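Peptide-binding protein (PDB 6SQX) cleaves bacterial peptidoglycan as a secreted NlpC/P60 cysteine endopeptidase, probably cutting the cell walls of competing bacteria. Local coordinates at residues A149-L154 against I176-L181; Y171-I176 against Y313-M318; K197-K202 against V210-I215. All coordinates share one frame; numbering follows the deposited sequence.

Contact 1 (A149-L154 against I176-L181); sequences AQVRSL and IQLSAL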
loop_
_atom_site.group_PDB
_atom_site.type_symbol
_atom_site.label_atom_id
_atom_site.label_comp_id
_atom_site.label_asym_id
_atom_site.label_seq_id
_atom_site.Cartn_x
_atom_site.Cartn_y
_atom_site.Cartn_z
ATOM N N ALA A 149 -1.568 9.823 -7.850
ATOM C CA ALA A 149 -2.485 9.164 -8.766
ATOM C C ALA A 149 -3.149 7.939 -8.138
ATOM O O ALA A 149 -2.482 7.125 -7.481
ATOM C CB ALA A 149 -1.719 8.760 -10.037
ATOM N N GLN A 150 -4.454 7.798 -8.376
ATOM C CA GLN A 150 -5.156 6.557 -8.062
ATOM C C GLN A 150 -5.070 5.624 -9.260
ATOM O O GLN A 150 -5.635 5.920 -10.321
ATOM C CB GLN A 150 -6.618 6.841 -7.700
ATOM C CG GLN A 150 -6.680 7.630 -6.362
ATOM C CD GLN A 150 -8.040 7.797 -5.843
ATOM O OE1 GLN A 150 -8.628 6.871 -5.302
ATOM N NE2 GLN A 150 -8.591 8.994 -6.030
ATOM N N VAL A 151 -4.327 4.521 -9.098
ATOM C CA VAL A 151 -4.130 3.573 -10.191
ATOM C C VAL A 151 -5.374 2.708 -10.269
ATOM O O VAL A 151 -5.861 2.173 -9.246
ATOM C CB VAL A 151 -2.880 2.714 -9.945
ATOM C CG1 VAL A 151 -2.698 1.705 -11.141
ATOM C CG2 VAL A 151 -1.648 3.613 -9.795
ATOM N N ARG A 152 -5.878 2.553 -11.487
ATOM C CA ARG A 152 -7.155 1.903 -11.758
ATOM C C ARG A 152 -6.937 0.661 -12.635
ATOM O O ARG A 152 -6.083 0.664 -13.530
ATOM C CB ARG A 152 -8.082 2.883 -12.551
ATOM C CG ARG A 152 -8.219 4.317 -11.921
ATOM C CD ARG A 152 -8.998 4.299 -10.588
ATOM N NE ARG A 152 -10.418 4.058 -10.849
ATOM C CZ ARG A 152 -11.316 3.720 -9.933
ATOM N NH1 ARG A 152 -10.906 3.559 -8.668
ATOM N NH2 ARG A 152 -12.595 3.541 -10.282
ATOM N N SER A 153 -7.739 -0.383 -12.418
ATOM C CA SER A 153 -7.527 -1.582 -13.225
ATOM C C SER A 153 -8.024 -1.423 -14.654
ATOM O O SER A 153 -7.601 -2.192 -15.529
ATOM C CB SER A 153 -8.190 -2.771 -12.563
ATOM O OG SER A 153 -9.598 -2.671 -12.592
ATOM N N LEU A 154 -8.946 -0.502 -14.909
ATOM C CA LEU A 154 -9.479 -0.134 -16.212
ATOM C C LEU A 154 -9.443 1.382 -16.283
ATOM O O LEU A 154 -9.496 2.044 -15.240
ATOM C CB LEU A 154 -10.948 -0.568 -16.327
ATOM C CG LEU A 154 -11.196 -2.076 -16.344
ATOM C CD1 LEU A 154 -12.699 -2.342 -16.294
ATOM C CD2 LEU A 154 -10.562 -2.698 -17.609
ATOM N N ILE A 176 -12.188 -1.566 -8.895
ATOM C CA ILE A 176 -11.318 -0.968 -9.914
ATOM C C ILE A 176 -10.118 -0.282 -9.284
ATOM O O ILE A 176 -9.098 -0.062 -9.955
ATOM C CB ILE A 176 -12.106 0.028 -10.791
ATOM C CG1 ILE A 176 -13.387 -0.605 -11.340
ATOM C CG2 ILE A 176 -11.235 0.595 -11.917
ATOM C CD1 ILE A 176 -13.162 -1.845 -12.166
ATOM N N GLN A 177 -10.204 0.078 -8.000
ATOM C CA GLN A 177 -9.155 0.846 -7.350
ATOM C C GLN A 177 -7.996 -0.059 -6.924
ATOM O O GLN A 177 -8.198 -1.014 -6.156
ATOM C CB GLN A 177 -9.762 1.557 -6.140
ATOM C CG GLN A 177 -8.708 2.428 -5.357
ATOM C CD GLN A 177 -7.909 3.384 -6.293
ATOM O OE1 GLN A 177 -8.493 3.983 -7.241
ATOM N NE2 GLN A 177 -6.578 3.487 -6.063
ATOM N N LEU A 178 -6.773 0.229 -7.400
ATOM C CA LEU A 178 -5.657 -0.674 -7.120
ATOM C C LEU A 178 -4.609 -0.126 -6.160
ATOM O O LEU A 178 -4.195 -0.833 -5.219
ATOM C CB LEU A 178 -4.935 -1.015 -8.420
ATOM C CG LEU A 178 -5.763 -1.811 -9.425
ATOM C CD1 LEU A 178 -4.891 -2.136 -10.665
ATOM C CD2 LEU A 178 -6.352 -3.120 -8.827
ATOM N N SER A 179 -4.101 1.088 -6.403
ATOM C CA SER A 179 -2.993 1.611 -5.609
ATOM C C SER A 179 -3.023 3.131 -5.624
ATOM O O SER A 179 -3.661 3.740 -6.485
ATOM C CB SER A 179 -1.637 1.181 -6.182
ATOM O OG SER A 179 -1.555 -0.236 -6.174
ATOM N N ALA A 180 -2.268 3.739 -4.701
ATOM C CA ALA A 180 -2.058 5.184 -4.706
ATOM C C ALA A 180 -0.566 5.427 -4.889
ATOM O O ALA A 180 0.230 5.038 -4.021
ATOM C CB ALA A 180 -2.492 5.791 -3.370
ATOM N N LEU A 181 -0.183 6.064 -6.006
ATOM C CA LEU A 181 1.224 6.370 -6.294
ATOM C C LEU A 181 1.501 7.854 -6.118
ATOM O O LEU A 181 0.732 8.696 -6.589
ATOM C CB LEU A 181 1.626 5.951 -7.731
ATOM C CG LEU A 181 1.547 4.477 -8.105
ATOM C CD1 LEU A 181 1.940 4.271 -9.570
ATOM C CD2 LEU A 181 2.410 3.650 -7.185
#

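Contact 2 (Y171-I176 against Y313-M318); sequences YPFDYI and YGWGGM. With EDO (1,2-ethanediol), chain P.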
loop_
_atom_site.group_PDB
_atom_site.type_symbol
_atom_site.label_atom_id
_atom_site.label_comp_id
_atom_site.label_asym_id
_atom_site.label_seq_id
_atom_site.Cartn_x
_atom_site.Cartn_y
_atom_site.Cartn_z
ATOM N N TYR A 171 -18.581 1.381 -0.482
ATOM C CA TYR A 171 -17.377 2.168 -0.269
ATOM C C TYR A 171 -16.672 1.687 1.000
ATOM O O TYR A 171 -17.334 1.398 2.008
ATOM C CB TYR A 171 -17.759 3.659 -0.150
ATOM C CG TYR A 171 -16.570 4.559 0.003
ATOM C CD1 TYR A 171 -15.926 5.095 -1.108
ATOM C CD2 TYR A 171 -16.080 4.890 1.275
ATOM C CE1 TYR A 171 -14.810 5.954 -0.970
ATOM C CE2 TYR A 171 -14.976 5.703 1.420
ATOM C CZ TYR A 171 -14.332 6.237 0.304
ATOM O OH TYR A 171 -13.222 7.050 0.480
ATOM N N PRO A 172 -15.333 1.562 1.000
ATOM C CA PRO A 172 -14.389 1.991 -0.051
ATOM C C PRO A 172 -14.030 0.867 -1.049
ATOM O O PRO A 172 -13.036 1.016 -1.784
ATOM C CB PRO A 172 -13.125 2.369 0.762
ATOM C CG PRO A 172 -13.104 1.321 1.934
ATOM C CD PRO A 172 -14.626 1.244 2.269
ATOM N N PHE A 173 -14.800 -0.227 -1.054
ATOM C CA PHE A 173 -14.452 -1.419 -1.839
ATOM C C PHE A 173 -14.893 -1.296 -3.303
ATOM O O PHE A 173 -15.707 -2.081 -3.815
ATOM C CB PHE A 173 -15.047 -2.640 -1.153
ATOM C CG PHE A 173 -14.469 -2.890 0.202
ATOM C CD1 PHE A 173 -13.183 -3.430 0.348
ATOM C CD2 PHE A 173 -15.152 -2.475 1.369
ATOM C CE1 PHE A 173 -12.601 -3.613 1.614
ATOM C CE2 PHE A 173 -14.587 -2.681 2.632
ATOM C CZ PHE A 173 -13.302 -3.228 2.755
ATOM N N ASP A 174 -14.308 -0.297 -3.976
ATOM C CA ASP A 174 -14.389 -0.168 -5.433
ATOM C C ASP A 174 -13.301 -1.053 -6.016
ATOM O O ASP A 174 -12.124 -0.749 -5.884
ATOM C CB ASP A 174 -14.126 1.300 -5.788
ATOM C CG ASP A 174 -13.945 1.537 -7.292
ATOM O OD1 ASP A 174 -14.132 0.584 -8.093
ATOM O OD2 ASP A 174 -13.615 2.674 -7.671
ATOM N N TYR A 175 -13.698 -2.152 -6.666
ATOM C CA TYR A 175 -12.686 -3.125 -7.059
ATOM C C TYR A 175 -11.817 -2.661 -8.215
ATOM O O TYR A 175 -10.778 -3.294 -8.461
ATOM C CB TYR A 175 -13.357 -4.485 -7.332
ATOM C CG TYR A 175 -13.845 -5.065 -6.021
ATOM C CD1 TYR A 175 -12.938 -5.556 -5.071
ATOM C CD2 TYR A 175 -15.188 -4.998 -5.661
ATOM C CE1 TYR A 175 -13.396 -6.032 -3.818
ATOM C CE2 TYR A 175 -15.638 -5.485 -4.446
ATOM C CZ TYR A 175 -14.730 -5.984 -3.528
ATOM O OH TYR A 175 -15.176 -6.448 -2.304
ATOM N N ILE A 176 -12.188 -1.566 -8.895
ATOM C CA ILE A 176 -11.318 -0.968 -9.914
ATOM C C ILE A 176 -10.118 -0.282 -9.284
ATOM O O ILE A 176 -9.098 -0.062 -9.955
ATOM C CB ILE A 176 -12.106 0.028 -10.791
ATOM C CG1 ILE A 176 -13.387 -0.605 -11.340
ATOM C CG2 ILE A 176 -11.235 0.595 -11.917
ATOM C CD1 ILE A 176 -13.162 -1.845 -12.166
ATOM N N TYR A 313 -9.485 3.688 6.474
ATOM C CA TYR A 313 -9.169 2.536 5.615
ATOM C C TYR A 313 -9.651 2.822 4.199
ATOM O O TYR A 313 -10.850 3.018 3.960
ATOM C CB TYR A 313 -9.895 1.308 6.161
ATOM C CG TYR A 313 -9.609 0.043 5.350
ATOM C CD1 TYR A 313 -10.344 -0.252 4.183
ATOM C CD2 TYR A 313 -8.572 -0.813 5.732
ATOM C CE1 TYR A 313 -10.073 -1.393 3.443
ATOM C CE2 TYR A 313 -8.287 -1.951 4.986
ATOM C CZ TYR A 313 -9.032 -2.209 3.859
ATOM O OH TYR A 313 -8.764 -3.369 3.089
ATOM N N GLY A 314 -8.709 2.784 3.242
ATOM C CA GLY A 314 -9.061 2.945 1.838
ATOM C C GLY A 314 -8.677 1.709 1.033
ATOM O O GLY A 314 -7.482 1.516 0.764
ATOM N N TRP A 315 -9.664 0.878 0.652
ATOM C CA TRP A 315 -9.369 -0.275 -0.207
ATOM C C TRP A 315 -8.587 0.178 -1.438
ATOM O O TRP A 315 -8.994 1.101 -2.137
ATOM C CB TRP A 315 -10.684 -0.941 -0.649
ATOM C CG TRP A 315 -10.436 -2.020 -1.667
ATOM C CD1 TRP A 315 -10.651 -1.946 -3.006
ATOM C CD2 TRP A 315 -9.911 -3.323 -1.394
ATOM N NE1 TRP A 315 -10.260 -3.128 -3.590
ATOM C CE2 TRP A 315 -9.799 -3.984 -2.627
ATOM C CE3 TRP A 315 -9.483 -3.972 -0.235
ATOM C CZ2 TRP A 315 -9.355 -5.319 -2.734
ATOM C CZ3 TRP A 315 -9.038 -5.273 -0.326
ATOM C CH2 TRP A 315 -8.950 -5.937 -1.572
ATOM N N GLY A 316 -7.483 -0.509 -1.724
ATOM C CA GLY A 316 -6.735 -0.157 -2.933
ATOM C C GLY A 316 -6.120 1.239 -2.933
ATOM O O GLY A 316 -5.724 1.739 -3.983
ATOM N N GLY A 317 -6.037 1.903 -1.765
ATOM C CA GLY A 317 -5.588 3.289 -1.748
ATOM C C GLY A 317 -6.675 4.287 -2.095
ATOM O O GLY A 317 -6.357 5.452 -2.391
ATOM N N MET A 318 -7.942 3.869 -2.046
ATOM C CA MET A 318 -9.084 4.733 -2.361
ATOM C C MET A 318 -8.976 6.093 -1.681
ATOM O O MET A 318 -8.845 6.194 -0.452
ATOM C CB MET A 318 -10.403 4.069 -1.915
ATOM C CG MET A 318 -11.677 4.693 -2.480
ATOM S SD MET A 318 -11.947 4.243 -4.207
ATOM C CE MET A 318 -13.687 4.754 -4.395
HETATM C C1 EDO P . -12.781 -7.295 0.811
HETATM O O1 EDO P . -12.598 -7.460 -0.587
HETATM C C2 EDO P . -14.198 -6.774 0.955
HETATM O O2 EDO P . -14.578 -6.743 2.333
HETATM O O HOH W 1 -10.672 6.133 1.616
HETATM O O HOH W 2 -9.248 -3.626 -6.306
#

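Contact 3 (K197-K202 against V210-I215); sequences KWTLIK and VPTSSI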
loop_
_atom_site.group_PDB
_atom_site.type_symbol
_atom_site.label_atom_id
_atom_site.label_comp_id
_atom_site.label_asym_id
_atom_site.label_seq_id
_atom_site.Cartn_x
_atom_site.Cartn_y
_atom_site.Cartn_z
ATOM N N LYS A 197 -6.933 10.255 -22.620
ATOM C CA LYS A 197 -7.086 10.742 -21.255
ATOM C C LYS A 197 -6.448 9.838 -20.213
ATOM O O LYS A 197 -6.266 10.282 -19.079
ATOM C CB LYS A 197 -8.566 10.944 -20.938
ATOM C CG LYS A 197 -9.240 12.006 -21.806
ATOM C CD LYS A 197 -10.722 12.126 -21.464
ATOM C CE LYS A 197 -11.393 13.295 -22.175
ATOM N NZ LYS A 197 -12.795 13.475 -21.684
ATOM N N TRP A 198 -6.157 8.581 -20.550
ATOM C CA TRP A 198 -5.621 7.610 -19.604
ATOM C C TRP A 198 -4.371 6.956 -20.171
ATOM O O TRP A 198 -4.271 6.716 -21.378
ATOM C CB TRP A 198 -6.643 6.509 -19.336
ATOM C CG TRP A 198 -7.875 6.993 -18.659
ATOM C CD1 TRP A 198 -9.006 7.476 -19.267
ATOM C CD2 TRP A 198 -8.137 7.004 -17.242
ATOM N NE1 TRP A 198 -9.951 7.805 -18.312
ATOM C CE2 TRP A 198 -9.441 7.535 -17.066
ATOM C CE3 TRP A 198 -7.387 6.648 -16.110
ATOM C CZ2 TRP A 198 -10.016 7.687 -15.806
ATOM C CZ3 TRP A 198 -7.963 6.800 -14.850
ATOM C CH2 TRP A 198 -9.244 7.342 -14.710
ATOM N N THR A 199 -3.425 6.624 -19.286
ATOM C CA THR A 199 -2.205 5.927 -19.668
ATOM C C THR A 199 -2.019 4.726 -18.761
ATOM O O THR A 199 -2.186 4.834 -17.545
ATOM C CB THR A 199 -0.993 6.871 -19.604
ATOM O OG1 THR A 199 -1.188 7.916 -20.562
ATOM C CG2 THR A 199 0.298 6.133 -19.976
ATOM N N LEU A 200 -1.712 3.571 -19.360
ATOM C CA LEU A 200 -1.396 2.360 -18.626
ATOM C C LEU A 200 0.078 2.427 -18.261
ATOM O O LEU A 200 0.921 2.673 -19.132
ATOM C CB LEU A 200 -1.623 1.156 -19.551
ATOM C CG LEU A 200 -1.314 -0.232 -18.931
ATOM C CD1 LEU A 200 -2.091 -0.562 -17.613
ATOM C CD2 LEU A 200 -1.479 -1.347 -19.976
ATOM N N ILE A 201 0.391 2.297 -16.964
ATOM C CA ILE A 201 1.748 2.450 -16.443
ATOM C C ILE A 201 2.081 1.293 -15.512
ATOM O O ILE A 201 1.206 0.539 -15.080
ATOM C CB ILE A 201 1.901 3.784 -15.668
ATOM C CG1 ILE A 201 1.053 3.793 -14.353
ATOM C CG2 ILE A 201 1.485 4.940 -16.575
ATOM C CD1 ILE A 201 1.390 4.907 -13.405
ATOM N N LYS A 202 3.359 1.177 -15.169
ATOM C CA LYS A 202 3.731 0.298 -14.066
ATOM C C LYS A 202 4.841 0.947 -13.260
ATOM O O LYS A 202 5.687 1.656 -13.813
ATOM C CB LYS A 202 4.144 -1.108 -14.563
ATOM C CG LYS A 202 5.221 -1.115 -15.677
ATOM C CD LYS A 202 5.282 -2.543 -16.237
ATOM C CE LYS A 202 6.311 -2.681 -17.357
ATOM N NZ LYS A 202 7.712 -2.958 -16.881
ATOM N N VAL A 210 -3.817 5.401 -15.148
ATOM C CA VAL A 210 -3.869 6.679 -14.425
ATOM C C VAL A 210 -4.199 7.762 -15.436
ATOM O O VAL A 210 -3.990 7.583 -16.639
ATOM C CB VAL A 210 -2.520 7.021 -13.760
ATOM C CG1 VAL A 210 -2.163 6.010 -12.642
ATOM C CG2 VAL A 210 -1.419 7.143 -14.846
ATOM N N PRO A 211 -4.690 8.908 -14.983
ATOM C CA PRO A 211 -4.902 10.024 -15.913
ATOM C C PRO A 211 -3.596 10.397 -16.591
ATOM O O PRO A 211 -2.541 10.465 -15.957
ATOM C CB PRO A 211 -5.377 11.159 -14.996
ATOM C CG PRO A 211 -5.975 10.417 -13.809
ATOM C CD PRO A 211 -5.066 9.254 -13.601
ATOM N N THR A 212 -3.676 10.636 -17.903
ATOM C CA THR A 212 -2.474 11.026 -18.631
ATOM C C THR A 212 -1.837 12.281 -18.036
ATOM O O THR A 212 -0.604 12.399 -18.001
ATOM C CB THR A 212 -2.807 11.187 -20.103
ATOM O OG1 THR A 212 -3.269 9.917 -20.590
ATOM C CG2 THR A 212 -1.586 11.689 -20.931
ATOM N N SER A 213 -2.647 13.205 -17.525
ATOM C CA SER A 213 -2.094 14.418 -16.935
ATOM C C SER A 213 -1.287 14.155 -15.670
ATOM O O SER A 213 -0.602 15.061 -15.185
ATOM C CB SER A 213 -3.230 15.400 -16.633
ATOM O OG SER A 213 -4.169 14.816 -15.745
ATOM N N SER A 214 -1.369 12.961 -15.090
ATOM C CA SER A 214 -0.660 12.676 -13.847
ATOM C C SER A 214 0.734 12.106 -14.077
ATOM O O SER A 214 1.470 11.889 -13.108
ATOM C CB SER A 214 -1.472 11.711 -12.979
ATOM O OG SER A 214 -1.275 10.361 -13.374
ATOM N N ILE A 215 1.121 11.876 -15.336
ATOM C CA ILE A 215 2.407 11.276 -15.641
ATOM C C ILE A 215 3.120 12.051 -16.747
ATOM O O ILE A 215 2.513 12.850 -17.468
ATOM C CB ILE A 215 2.265 9.767 -16.006
ATOM C CG1 ILE A 215 1.226 9.476 -17.123
ATOM C CG2 ILE A 215 1.773 8.999 -14.761
ATOM C CD1 ILE A 215 1.686 9.780 -18.516
HETATM O O HOH W 3 -5.522 13.225 -18.570
#

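Contact 1 (A149-L154 against I176-L181)
Arg152 and Gln177 cross at about a right angle on one side of an antiparallel strand pair of the SH3-type domain, the guanidinium and amide planes 28° apart. The arginine chain, bent at chi2 and chi3, brings NH1 to 2.8 Å from Gln177 OE1, where it donates in the carbonyl plane onto a lone pair. Ile176, in the conformer modelled here, covers one face of the same guanidinium with CG2, displaced toward the rim. The Gln177 amide also lies across Gln150, with OE1 3.4 Å from Gln150 CB; the head of Gln150 turns to Asp319, accepting from its backbone N through OE1. Strands 149-152 and 177-181 pair through reciprocal bonds between Ala149 and Leu181, then meet a classic beta bulge in which Leu178 and Ser179 both face Val151. There Val151 N donates to Ser179 O (2.8 Å) and Val151 O accepts from Leu178 N (2.8 Å); the extra residue shifts the register by one between Val151 and Arg152. Across the other face of the sheet, chi1 of -180° puts Val151 CG2 beside its backbone N and opposite the carbonyl carbon, from where it meets Leu181 CD1 at 3.7 Å. Beyond the strand end, Ser153 N bonds to Ile176 O at 2.8 Å.

Contact 2 (Y171-I176 against Y313-M318)
Phe173 reaches the Trp315 indole with its CE1 corner, 3.6 Å from Trp315 CE3, the ring planes inclined obliquely at 45°. Its CZ meets Tyr313 CE1 at 3.8 Å, again obliquely, and Tyr175 approaches the indole obliquely on the side where Phe173 lies, completing a four-residue aromatic cluster. Trp315, with CG anti to the backbone N (chi1 173°), extends into the loop 171-176, and its edge lies against Asp174 O, 3.4 Å from Trp315 CD1. Pro172, which follows a cis peptide bond, points its CG at the edge of the Tyr313 ring. On the far flank Met318, bent at chi2 (76°) in the conformer modelled, lays CG 3.7 Å from Tyr171 CE1.

No direct hydrogen bond joins the two segments; water does so twice. One molecule donates to both Tyr171 OH and Met318 O, and another accepts from Trp315 NE1 (2.9 Å) while donating to Tyr175 O. Farther out, Asp174 OD1 accepts from Ile176 N in an Asx turn and from Phe160 N. Tyr171 OH bonds to Asp319 and Tyr175 OH to Glu169. A 1,2-ethanediol, probably from the crystallisation liquor, lies over one face of Phe173.

Tyr313 OH is bonded to the oxidised cysteine at position 324, a cysteinesulfonic acid and probably the nucleophile of this C40-family peptidase. Mainly apolar and aromatic packing, bridged by water, thus places the SH3-type loop beside the likely active site.

Contact 3 (K197-K202 against V210-I215)
Thr199 and Val210 pair through two backbone hydrogen bonds, Thr199 N to Val210 O at 2.9 Å and Val210 N to Thr199 O at 3.0 Å. One step farther along, Thr212 N donates to Lys197 O at 2.9 Å; this bond is nearly straight at hydrogen (173°), yet the donor stands above the carbonyl plane. A water also donates to Lys197 O and accepts from Ser213 N. Thr212 OG1 is hydrogen-bonded to Lys196 O. It lies 2.9 Å from Thr199 OG1, the two side chains crossing at about a right angle.

These bonds close the open end of the beta hairpin formed by strands 198-203 and 206-211 of the SH3-type (SH3b1) domain, just where the second strand turns into the 3-10 segment 212-214. Pro211 O secures that turn by accepting from Ser214 N. On one face, Ile201 CD1 rests 3.8 Å from Val210 CG1 and close to Ile215; chi1 of 67° sets Ile201 CG1 between its backbone N and carbonyl carbon, extending the chain toward the valine. Trp198 heads away from the hairpin partner, but its six-membered ring still brings CZ3 4.0 Å from Pro211 CD. Main-chain bonds of Thr199, Val210, Thr212 and Lys197 thus hold the strand exit, while Ile201 and Ile215 pack toward strand 186-192 and Val210 toward strand 149-152.

Contacts 1 and 2 lie about 9 Å apart between centres and share Ile176. Arg152 NH2 meets Asp174 OD2 at 2.9 Å in a salt bridge, and Gln177 NE2 probably donates to Gly316 O at 2.8 Å, so Arg152 and Gln177 each hold one loop of contact 2. Contact 3 lies about 10 Å from contact 1 between centres: Val210 CG1 packs 3.8 Å from Val151 CG2, and Trp198 CZ3 the same distance from Arg152 CG. Contacts 2 and 3 do not touch, their nearest atoms being about 8 Å apart. Contact 1 thus sits between the SH3-type hairpin and the loop whose Tyr313 reaches the modified cysteine.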